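PDB 4IND: C381 turret protein from Sulfolobus turreted icosahedral virus, which helps build the turrets of an archaeal virus, probably as a pentamer of subunits with three jelly-roll domains each. Local coordinates for residues A[18-23]-A[28-33]. Numbering follows the deposited sequence.
Sequences YYYKLS and LDAFVN
Phe31 is the hub here: it reaches out of the last turn of helix 25-31 and meets both Tyr20 of strand 19-21 and Leu22 just after it. With CG anti to the backbone N (chi1 -171°), its ring swings off the helix so that one edge enters over the Tyr20 face. Phe31 CD1 stands 3.8 Å above the plane of the Tyr20 ring, over its centre. The two planes meet at 67°, an edge-to-face pair. The Tyr20 ring also leans on the helix backbone, its CE1 lying 3.8 Å from Phe31 N.

Leu22 serves one face of the Phe31 ring with both methyls. CD1 sits 3.9 Å from the ring centroid, nearly along the normal, as a CH-pi contact, while CD2 presses against the root of the ring at 3.6 Å from Phe31 CG. Phe36 meets the same ring from elsewhere in the chain. Leu28 is buried too, but turns mainly to Pro59 and Tyr40, its CD1 4.3 Å from Leu22 CD2.

Away from this dense centre the fit slackens. Ala30 CB only grazes the edge of the Tyr20 ring, 4.4 Å from CE1. Asp29, partly exposed, points away from the strand and pairs with Lys25. On the reverse side of the strand, Lys21 extends to a second subunit, where its NZ makes a salt bridge with Asp73 of that chain.

Tyr20 OH bonds to Lys17 N ahead of the strand, whereas Asp27 OD2 takes Lys21 N, tying the turn to the strand. The whole is a strand-turn-helix unit: strand 19-21, outermost of its sheet within the chain, pairs with strand 138-147, and the short helix packs Phe31 on it in the first of the three jelly-roll domains.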
ATOM      1  N   TYR A  18       5.239 -26.627   2.746  1.00 26.68           N
ATOM      2  CA  TYR A  18       4.174 -25.803   3.349  1.00 24.56           C
ATOM      3  C   TYR A  18       2.787 -26.393   3.168  1.00 29.54           C
ATOM      4  O   TYR A  18       1.810 -25.902   3.732  1.00 27.54           O
ATOM      5  CB  TYR A  18       4.238 -24.375   2.835  1.00 26.68           C
ATOM      6  CG  TYR A  18       5.499 -23.659   3.281  1.00 31.57           C
ATOM      7  CD1 TYR A  18       5.518 -22.909   4.444  1.00 32.66           C
ATOM      8  CD2 TYR A  18       6.680 -23.759   2.554  1.00 32.62           C
ATOM      9  CE1 TYR A  18       6.664 -22.252   4.862  1.00 29.97           C
ATOM     10  CE2 TYR A  18       7.831 -23.117   2.968  1.00 40.34           C
ATOM     11  CZ  TYR A  18       7.818 -22.363   4.124  1.00 39.14           C
ATOM     12  OH  TYR A  18       8.950 -21.716   4.539  1.00 37.87           O
ATOM     13  N   TYR A  19       2.698 -27.447   2.378  1.00 22.82           N
ATOM     14  CA  TYR A  19       1.454 -28.155   2.197  1.00 24.16           C
ATOM     15  C   TYR A  19       1.730 -29.624   1.896  1.00 27.12           C
ATOM     16  O   TYR A  19       2.601 -29.936   1.076  1.00 24.38           O
ATOM     17  CB  TYR A  19       0.638 -27.553   1.065  1.00 23.27           C
ATOM     18  CG  TYR A  19      -0.605 -28.384   0.835  1.00 22.12           C
ATOM     19  CD1 TYR A  19      -1.714 -28.244   1.663  1.00 28.15           C
ATOM     20  CD2 TYR A  19      -0.672 -29.311  -0.191  1.00 30.51           C
ATOM     21  CE1 TYR A  19      -2.864 -29.008   1.464  1.00 25.53           C
ATOM     22  CE2 TYR A  19      -1.812 -30.083  -0.394  1.00 27.31           C
ATOM     23  CZ  TYR A  19      -2.905 -29.924   0.433  1.00 31.66           C
ATOM     24  OH  TYR A  19      -4.037 -30.703   0.254  1.00 28.82           O
ATOM     25  N   TYR A  20       0.996 -30.507   2.573  1.00 22.76           N
ATOM     26  CA  TYR A  20       1.085 -31.944   2.368  1.00 26.57           C
ATOM     27  C   TYR A  20      -0.311 -32.493   2.149  1.00 25.28           C
ATOM     28  O   TYR A  20      -1.222 -32.196   2.925  1.00 28.31           O
ATOM     29  CB  TYR A  20       1.624 -32.654   3.616  1.00 22.58           C
ATOM     30  CG  TYR A  20       3.031 -32.285   4.046  1.00 22.91           C
ATOM     31  CD1 TYR A  20       4.120 -33.090   3.701  1.00 27.67           C
ATOM     32  CD2 TYR A  20       3.251 -31.163   4.830  1.00 18.30           C
ATOM     33  CE1 TYR A  20       5.411 -32.758   4.104  1.00 28.54           C
ATOM     34  CE2 TYR A  20       4.528 -30.802   5.229  1.00 17.80           C
ATOM     35  CZ  TYR A  20       5.603 -31.629   4.883  1.00 22.23           C
ATOM     36  OH  TYR A  20       6.859 -31.271   5.283  1.00 27.20           O
ATOM     37  N   LYS A  21      -0.495 -33.288   1.106  1.00 24.67           N
ATOM     38  CA  LYS A  21      -1.685 -34.125   1.046  1.00 26.46           C
ATOM     39  C   LYS A  21      -1.167 -35.537   1.220  1.00 26.69           C
ATOM     40  O   LYS A  21      -0.458 -36.047   0.361  1.00 24.96           O
ATOM     41  CB  LYS A  21      -2.418 -33.989  -0.292  1.00 20.91           C
ATOM     42  CG  LYS A  21      -3.768 -34.725  -0.233  1.00 29.13           C
ATOM     43  CD  LYS A  21      -4.671 -34.381  -1.395  1.00 34.40           C
ATOM     44  CE  LYS A  21      -6.055 -35.028  -1.210  1.00 34.77           C
ATOM     45  NZ  LYS A  21      -7.030 -34.572  -2.266  1.00 31.51           N
ATOM     46  N   LEU A  22      -1.510 -36.167   2.331  1.00 26.59           N
ATOM     47  CA  LEU A  22      -0.777 -37.376   2.747  1.00 20.42           C
ATOM     48  C   LEU A  22      -1.243 -38.640   2.050  1.00 30.47           C
ATOM     49  O   LEU A  22      -0.654 -39.722   2.211  1.00 27.21           O
ATOM     50  CB  LEU A  22      -0.801 -37.494   4.275  1.00 24.48           C
ATOM     51  CG  LEU A  22      -0.104 -36.300   4.929  1.00 23.80           C
ATOM     52  CD1 LEU A  22      -0.283 -36.337   6.436  1.00 26.76           C
ATOM     53  CD2 LEU A  22       1.390 -36.275   4.569  1.00 20.86           C
ATOM     54  N   SER A  23      -2.268 -38.494   1.217  1.00 26.76           N
ATOM     55  CA  SER A  23      -2.664 -39.568   0.310  1.00 27.46           C
ATOM     56  C   SER A  23      -1.848 -39.567  -0.977  1.00 26.06           C
ATOM     57  O   SER A  23      -2.047 -40.432  -1.839  1.00 27.47           O
ATOM     58  CB  SER A  23      -4.157 -39.469  -0.001  1.00 28.02           C
ATOM     59  OG  SER A  23      -4.483 -38.155  -0.392  1.00 28.04           O
ATOM     60  N   LEU A  28       3.723 -38.020   1.620  1.00 21.44           N
ATOM     61  CA  LEU A  28       3.796 -38.825   2.829  1.00 23.50           C
ATOM     62  C   LEU A  28       5.267 -39.174   3.099  1.00 18.32           C
ATOM     63  O   LEU A  28       5.748 -39.057   4.234  1.00 25.85           O
ATOM     64  CB  LEU A  28       2.972 -40.114   2.670  1.00 23.88           C
ATOM     65  CG  LEU A  28       3.041 -41.084   3.848  1.00 32.28           C
ATOM     66  CD1 LEU A  28       2.507 -40.362   5.075  1.00 25.87           C
ATOM     67  CD2 LEU A  28       2.255 -42.370   3.571  1.00 35.48           C
ATOM     68  N   ASP A  29       5.978 -39.591   2.060  1.00 22.76           N
ATOM     69  CA  ASP A  29       7.392 -39.966   2.228  1.00 23.01           C
ATOM     70  C   ASP A  29       8.210 -38.828   2.838  1.00 30.45           C
ATOM     71  O   ASP A  29       9.058 -39.048   3.696  1.00 30.85           O
ATOM     72  CB  ASP A  29       8.018 -40.383   0.899  1.00 27.15           C
ATOM     73  CG  ASP A  29       7.466 -41.689   0.364  1.00 36.32           C
ATOM     74  OD1 ASP A  29       6.733 -42.413   1.089  1.00 35.33           O
ATOM     75  OD2 ASP A  29       7.780 -41.995  -0.811  1.00 38.72           O
ATOM     76  N   ALA A  30       7.943 -37.600   2.401  1.00 31.40           N
ATOM     77  CA  ALA A  30       8.659 -36.452   2.948  1.00 29.63           C
ATOM     78  C   ALA A  30       8.231 -36.211   4.398  1.00 25.88           C
ATOM     79  O   ALA A  30       9.070 -36.018   5.269  1.00 25.23           O
ATOM     80  CB  ALA A  30       8.409 -35.225   2.101  1.00 33.29           C
ATOM     81  N   PHE A  31       6.916 -36.227   4.633  1.00 23.04           N
ATOM     82  CA  PHE A  31       6.306 -35.984   5.941  1.00 24.49           C
ATOM     83  C   PHE A  31       6.925 -36.854   7.035  1.00 23.54           C
ATOM     84  O   PHE A  31       7.267 -36.369   8.114  1.00 25.95           O
ATOM     85  CB  PHE A  31       4.786 -36.241   5.821  1.00 24.36           C
ATOM     86  CG  PHE A  31       3.975 -35.832   7.027  1.00 25.96           C
ATOM     87  CD1 PHE A  31       3.736 -34.494   7.298  1.00 24.67           C
ATOM     88  CD2 PHE A  31       3.362 -36.803   7.832  1.00 25.35           C
ATOM     89  CE1 PHE A  31       2.932 -34.115   8.395  1.00 25.92           C
ATOM     90  CE2 PHE A  31       2.582 -36.445   8.919  1.00 27.45           C
ATOM     91  CZ  PHE A  31       2.362 -35.105   9.209  1.00 27.09           C
ATOM     92  N   VAL A  32       7.086 -38.136   6.755  1.00 22.90           N
ATOM     93  CA  VAL A  32       7.611 -39.071   7.748  1.00 23.45           C
ATOM     94  C   VAL A  32       9.158 -39.183   7.718  1.00 28.48           C
ATOM     95  O   VAL A  32       9.741 -40.085   8.305  1.00 29.66           O
ATOM     96  CB  VAL A  32       6.929 -40.449   7.626  1.00 27.61           C
ATOM     97  CG1 VAL A  32       5.422 -40.278   7.686  1.00 20.54           C
ATOM     98  CG2 VAL A  32       7.358 -41.173   6.321  1.00 23.94           C
ATOM     99  N   ASN A  33       9.810 -38.256   7.013  1.00 24.69           N
ATOM    100  CA  ASN A  33      11.271 -38.107   7.082  1.00 26.48           C
ATOM    101  C   ASN A  33      11.586 -36.627   7.353  1.00 27.12           C
ATOM    102  O   ASN A  33      12.589 -36.088   6.878  1.00 29.24           O
ATOM    103  CB  ASN A  33      11.916 -38.560   5.775  1.00 36.13           C
ATOM    104  CG  ASN A  33      13.448 -38.618   5.846  1.00 73.93           C
ATOM    105  OD1 ASN A  33      14.051 -38.626   6.927  1.00 85.05           O
ATOM    106  ND2 ASN A  33      14.082 -38.674   4.677  1.00 84.88           N
TER